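Local coordinates for protein endoglucanase (Thermotoga maritima, PDB 1VHO) that probably acts as an aminopeptidase of the M42 family, binding two divalent metal ions per subunit, despite its name of endoglucanase, at residues A83-V88 against I136-S141; Y97-R102 against R111-M116. All blocks are in the same frame, centred on the assembly; numbering follows the deposited sequence.

Overall arrangement
Both contacts belong to one six-stranded antiparallel sheet. Contact 1 joins strand 82-87 to strand 137-139, an outermost strand. Contact 2 pairs hairpin strands 100-105 and 108-113, the latter the other outermost strand. The sheet curls enough for the contacts to touch. Phe137 O lies 2.8 Å from Gly115 N, a probable hydrogen bond, and Ile136 CG2 packs 3.8 Å from Ile114 CG2. Both are partly buried, contact 1 more so, and it is mostly aliphatic. Contact 2 has an apolar patch, a bridging water, and a face carrying Lys100, Arg102 and Arg111. Contact 1 lies away from the predicted metal site. In contact 2 the Ala98 side chain is about 10 Å from that of His309, a predicted zinc ligand.

Contact 1 (A83-V88 against I136-S141); sequences ARLEPV and IFVDLS
Ile136 keeps CG2 anti to its backbone N, which sets this methyl against Leu85 CB at 3.7 Å. Leu85 holds CG anti to its carbonyl carbon (chi1 -60°), bringing its CD1 to 4.1 Å from the same CG2. The two side chains cross at about a right angle. The backbones pair as antiparallel strands. Leu85 N gives a nearly straight bond to Ile136 O (2.8 Å). Ala83 and Val138 form a hydrogen-bonded pair, with Ala83 N to Val138 O and Val138 N to Ala83 O both at 3.0 Å. Arg84 and Phe137 form the next, non-hydrogen-bonded pair. Their side chains share a face but part at their ends: Arg84 runs to a salt bridge with Glu135, and the Phe137 ring meets that of Phe82 nearly at a right angle. On the other face Leu140 leans in, and its CD1 lies 3.4 Å from Ala83 CB. Both Leu140 torsions lie off the staggered values, so the closeness may reflect strain or an uncertain placement. Beyond it Asp139 makes an Asx turn. Its OD1 accepts from Ser141 N at 3.1 Å and, from above the carboxylate plane, from Ser141 OG at 2.7 Å. Gln81 also bonds to OD1, and Ala118 N to OD2. Strand 82-87 lies between 73-79 and the outermost strand 137-139. Leu85 packs on Phe73 and Val75 of strand 73-79, and Leu140 on its Val78.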
loop_
_atom_site.group_PDB
_atom_site.type_symbol
_atom_site.label_atom_id
_atom_site.label_comp_id
_atom_site.label_asym_id
_atom_site.label_seq_id
_atom_site.Cartn_x
_atom_site.Cartn_y
_atom_site.Cartn_z
ATOM N N ALA A 83 2.438 29.192 1.569
ATOM C CA ALA A 83 2.576 28.173 2.626
ATOM C C ALA A 83 3.572 27.131 2.106
ATOM O O ALA A 83 3.439 26.598 0.979
ATOM C CB ALA A 83 1.284 27.505 2.994
ATOM N N ARG A 84 4.545 26.783 2.941
ATOM C CA ARG A 84 5.533 25.790 2.553
ATOM C C ARG A 84 5.103 24.386 3.028
ATOM O O ARG A 84 4.579 24.298 4.127
ATOM C CB ARG A 84 6.902 26.116 3.221
ATOM C CG ARG A 84 7.860 24.943 3.021
ATOM C CD ARG A 84 9.166 25.153 3.752
ATOM N NE ARG A 84 10.075 26.018 2.993
ATOM C CZ ARG A 84 11.139 26.582 3.564
ATOM N NH1 ARG A 84 11.395 26.368 4.858
ATOM N NH2 ARG A 84 11.921 27.364 2.837
ATOM N N LEU A 85 5.293 23.364 2.205
ATOM C CA LEU A 85 4.912 22.010 2.591
ATOM C C LEU A 85 6.150 21.108 2.708
ATOM O O LEU A 85 7.000 21.191 1.820
ATOM C CB LEU A 85 4.033 21.347 1.510
ATOM C CG LEU A 85 2.707 22.043 1.173
ATOM C CD1 LEU A 85 1.960 21.229 0.101
ATOM C CD2 LEU A 85 1.842 22.166 2.409
ATOM N N GLU A 86 6.218 20.291 3.735
ATOM C CA GLU A 86 7.304 19.354 3.924
ATOM C C GLU A 86 6.753 17.927 3.923
ATOM O O GLU A 86 5.711 17.714 4.509
ATOM C CB GLU A 86 7.981 19.601 5.311
ATOM C CG GLU A 86 8.803 20.876 5.219
ATOM C CD GLU A 86 9.755 21.116 6.361
ATOM O OE1 GLU A 86 10.522 22.094 6.243
ATOM O OE2 GLU A 86 9.739 20.354 7.358
ATOM N N PRO A 87 7.419 16.978 3.286
ATOM C CA PRO A 87 6.961 15.607 3.295
ATOM C C PRO A 87 6.849 15.064 4.705
ATOM O O PRO A 87 7.578 15.511 5.623
ATOM C CB PRO A 87 7.994 14.818 2.506
ATOM C CG PRO A 87 8.889 15.822 1.884
ATOM C CD PRO A 87 8.725 17.142 2.626
ATOM N N VAL A 88 5.873 14.179 4.945
ATOM C CA VAL A 88 5.743 13.574 6.252
ATOM C C VAL A 88 6.472 12.202 6.264
ATOM O O VAL A 88 6.636 11.629 5.164
ATOM C CB VAL A 88 4.322 13.391 6.779
ATOM C CG1 VAL A 88 3.591 14.739 6.890
ATOM C CG2 VAL A 88 3.507 12.447 5.930
ATOM N N ILE A 136 8.545 23.345 -1.820
ATOM C CA ILE A 136 7.199 22.844 -2.159
ATOM C C ILE A 136 6.234 23.858 -1.535
ATOM O O ILE A 136 6.271 24.003 -0.330
ATOM C CB ILE A 136 6.929 21.499 -1.457
ATOM C CG1 ILE A 136 8.059 20.516 -1.790
ATOM C CG2 ILE A 136 5.573 20.919 -1.869
ATOM C CD1 ILE A 136 8.317 20.406 -3.259
ATOM N N PHE A 137 5.425 24.536 -2.337
ATOM C CA PHE A 137 4.537 25.516 -1.723
ATOM C C PHE A 137 3.183 25.592 -2.415
ATOM O O PHE A 137 3.011 25.082 -3.511
ATOM C CB PHE A 137 5.178 26.939 -1.826
ATOM C CG PHE A 137 5.235 27.517 -3.192
ATOM C CD1 PHE A 137 4.237 28.369 -3.663
ATOM C CD2 PHE A 137 6.270 27.203 -4.071
ATOM C CE1 PHE A 137 4.284 28.879 -4.940
ATOM C CE2 PHE A 137 6.340 27.710 -5.353
ATOM C CZ PHE A 137 5.319 28.560 -5.799
ATOM N N VAL A 138 2.256 26.268 -1.751
ATOM C CA VAL A 138 0.946 26.548 -2.344
ATOM C C VAL A 138 0.710 28.043 -2.102
ATOM O O VAL A 138 1.282 28.561 -1.111
ATOM C CB VAL A 138 -0.214 25.710 -1.852
ATOM C CG1 VAL A 138 -0.007 24.259 -2.346
ATOM C CG2 VAL A 138 -0.448 25.759 -0.354
ATOM N N ASP A 139 0.055 28.699 -3.034
ATOM C CA ASP A 139 -0.251 30.133 -2.954
ATOM C C ASP A 139 -1.568 30.280 -2.194
ATOM O O ASP A 139 -2.634 29.923 -2.714
ATOM C CB ASP A 139 -0.324 30.713 -4.372
ATOM C CG ASP A 139 -0.472 32.233 -4.431
ATOM O OD1 ASP A 139 -1.082 32.812 -3.512
ATOM O OD2 ASP A 139 -0.016 32.795 -5.446
ATOM N N LEU A 140 -1.500 30.741 -0.964
ATOM C CA LEU A 140 -2.629 30.928 -0.057
ATOM C C LEU A 140 -3.700 31.874 -0.518
ATOM O O LEU A 140 -4.870 31.749 -0.109
ATOM C CB LEU A 140 -2.128 31.382 1.314
ATOM C CG LEU A 140 -1.843 30.338 2.388
ATOM C CD1 LEU A 140 -1.576 28.951 1.832
ATOM C CD2 LEU A 140 -0.680 30.811 3.253
ATOM N N SER A 141 -3.394 32.791 -1.453
ATOM C CA SER A 141 -4.407 33.711 -1.940
ATOM C C SER A 141 -5.431 32.958 -2.776
ATOM O O SER A 141 -6.469 33.537 -3.116
ATOM C CB SER A 141 -3.759 34.857 -2.734
ATOM O OG SER A 141 -3.255 34.345 -3.934
#

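Contact 2 (Y97-R102 against R111-M116); sequences YASKVR and RGVIGM
Val101 and Gly112 form a hydrogen-bonded pair of an antiparallel hairpin, with Lys100-Val113 and Arg102-Arg111 as non-hydrogen-bonded pairs on either side. Val101 N bonds to Gly112 O and Gly112 N to Val101 O, each at 2.9 Å. A third bond, Ile114 N to Ser99 O (2.8 Å), carries the pairing past the strand end. Ile114 reaches toward segment 97-102 with its chain extended (chi2 171°). Its CD1 meets CG1 of Val101 at 3.6 Å and CB of Ala98 at 3.5 Å, the second closer than usual for two carbons. The Val101 and Ile114 side chains cross at about a right angle, while Val101 CG2 lies near the carbonyl of Gly112. With an alanine in place of this valine the CG1 contact goes, and the end of Ile114 would probably face a gap and turn more freely. Beside the strand end, Ser99 OG touches Val113 CG1, a branch on the face of Lys100. The same OG bonds to a water at 2.9 Å, and this water donates to Ile114 O at 2.8 Å. Val113 to Met116 (a selenomethionine) make a type II turn, with Gly115 at positive phi. Arg102 CB and Arg111 CG touch at 4.1 Å, and from there the end of Arg102 leads away. Arg102 forms salt bridges with Asp18 and Asp156, and Arg111 has a long, weak ion pair with Asp156. The shared carboxylate probably eases the closeness of the two positive charges. The main-chain bonds thus set the register, and the outside carboxylates probably tie the arginine face to other parts of the chain.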
loop_
_atom_site.group_PDB
_atom_site.type_symbol
_atom_site.label_atom_id
_atom_site.label_comp_id
_atom_site.label_asym_id
_atom_site.label_seq_id
_atom_site.Cartn_x
_atom_site.Cartn_y
_atom_site.Cartn_z
ATOM N N TYR A 97 5.887 14.124 -9.372
ATOM C CA TYR A 97 5.580 13.593 -8.051
ATOM C C TYR A 97 4.163 14.000 -7.660
ATOM O O TYR A 97 3.215 13.216 -7.843
ATOM C CB TYR A 97 6.612 13.948 -7.009
ATOM C CG TYR A 97 6.999 15.377 -6.757
ATOM C CD1 TYR A 97 7.498 15.753 -5.503
ATOM C CD2 TYR A 97 6.880 16.367 -7.720
ATOM C CE1 TYR A 97 7.853 17.059 -5.233
ATOM C CE2 TYR A 97 7.231 17.675 -7.460
ATOM C CZ TYR A 97 7.720 18.017 -6.219
ATOM O OH TYR A 97 8.076 19.320 -5.976
ATOM N N ALA A 98 3.993 15.221 -7.204
ATOM C CA ALA A 98 2.700 15.730 -6.777
ATOM C C ALA A 98 2.363 17.058 -7.437
ATOM O O ALA A 98 3.251 17.908 -7.592
ATOM C CB ALA A 98 2.783 15.969 -5.251
ATOM N N SER A 99 1.125 17.213 -7.889
ATOM C CA SER A 99 0.770 18.534 -8.462
ATOM C C SER A 99 -0.471 18.976 -7.694
ATOM O O SER A 99 -0.342 19.797 -6.773
ATOM C CB SER A 99 0.660 18.543 -9.956
ATOM O OG SER A 99 0.019 19.714 -10.443
ATOM N N LYS A 100 -1.617 18.349 -7.956
ATOM C CA LYS A 100 -2.833 18.690 -7.206
ATOM C C LYS A 100 -2.750 18.034 -5.815
ATOM O O LYS A 100 -2.451 16.826 -5.651
ATOM C CB LYS A 100 -4.084 18.150 -7.922
ATOM C CG LYS A 100 -4.539 19.036 -9.125
ATOM C CD LYS A 100 -5.735 18.383 -9.873
ATOM C CE LYS A 100 -6.913 18.213 -8.935
ATOM N NZ LYS A 100 -8.139 17.674 -9.625
ATOM N N VAL A 101 -3.089 18.826 -4.795
ATOM C CA VAL A 101 -3.115 18.401 -3.438
ATOM C C VAL A 101 -4.407 18.844 -2.745
ATOM O O VAL A 101 -5.073 19.761 -3.221
ATOM C CB VAL A 101 -1.958 18.894 -2.528
ATOM C CG1 VAL A 101 -0.653 18.228 -2.930
ATOM C CG2 VAL A 101 -1.853 20.443 -2.591
ATOM N N ARG A 102 -4.798 18.063 -1.750
ATOM C CA ARG A 102 -5.971 18.423 -0.947
ATOM C C ARG A 102 -5.468 18.510 0.498
ATOM O O ARG A 102 -4.758 17.624 0.952
ATOM C CB ARG A 102 -7.189 17.538 -1.087
ATOM C CG ARG A 102 -6.922 16.033 -0.893
ATOM C CD ARG A 102 -8.149 15.277 -1.457
ATOM N NE ARG A 102 -8.128 13.839 -1.174
ATOM C CZ ARG A 102 -8.571 12.927 -2.090
ATOM N NH1 ARG A 102 -9.014 13.319 -3.302
ATOM N NH2 ARG A 102 -8.631 11.656 -1.756
ATOM N N ARG A 111 -8.302 22.611 -1.637
ATOM C CA ARG A 111 -7.628 22.032 -2.782
ATOM C C ARG A 111 -6.721 23.014 -3.493
ATOM O O ARG A 111 -7.118 24.182 -3.667
ATOM C CB ARG A 111 -8.721 21.551 -3.771
ATOM C CG ARG A 111 -9.391 20.300 -3.155
ATOM C CD ARG A 111 -10.571 19.848 -4.019
ATOM N NE ARG A 111 -11.171 18.694 -3.322
ATOM C CZ ARG A 111 -12.034 18.819 -2.323
ATOM N NH1 ARG A 111 -12.488 17.714 -1.756
ATOM N NH2 ARG A 111 -12.473 20.015 -1.913
ATOM N N GLY A 112 -5.546 22.575 -3.893
ATOM C CA GLY A 112 -4.667 23.529 -4.584
ATOM C C GLY A 112 -3.671 22.759 -5.410
ATOM O O GLY A 112 -3.733 21.529 -5.482
ATOM N N VAL A 113 -2.777 23.510 -6.046
ATOM C CA VAL A 113 -1.769 22.937 -6.908
ATOM C C VAL A 113 -0.384 23.380 -6.455
ATOM O O VAL A 113 -0.157 24.587 -6.286
ATOM C CB VAL A 113 -1.992 23.460 -8.354
ATOM C CG1 VAL A 113 -0.920 22.932 -9.305
ATOM C CG2 VAL A 113 -3.385 23.075 -8.851
ATOM N N ILE A 114 0.473 22.391 -6.192
ATOM C CA ILE A 114 1.832 22.681 -5.743
ATOM C C ILE A 114 2.581 23.530 -6.766
ATOM O O ILE A 114 2.524 23.319 -8.000
ATOM C CB ILE A 114 2.618 21.374 -5.504
ATOM C CG1 ILE A 114 2.064 20.656 -4.255
ATOM C CG2 ILE A 114 4.111 21.664 -5.340
ATOM C CD1 ILE A 114 2.641 19.269 -4.106
ATOM N N GLY A 115 3.157 24.636 -6.289
ATOM C CA GLY A 115 3.935 25.537 -7.079
ATOM C C GLY A 115 3.185 26.491 -7.979
ATOM O O GLY A 115 3.809 27.305 -8.664
HETATM N N MSE A 116 1.839 26.470 -7.985
HETATM C CA MSE A 116 1.092 27.342 -8.818
HETATM C C MSE A 116 0.930 28.728 -8.190
HETATM O O MSE A 116 0.427 28.827 -7.095
HETATM C CB MSE A 116 -0.344 26.790 -9.092
HETATM C CG MSE A 116 -1.060 27.697 -10.141
HETATM SE SE MSE A 116 -2.785 26.794 -10.501
HETATM C CE MSE A 116 -3.776 27.388 -9.066
HETATM O O HOH W 1 2.352 21.318 -10.018
#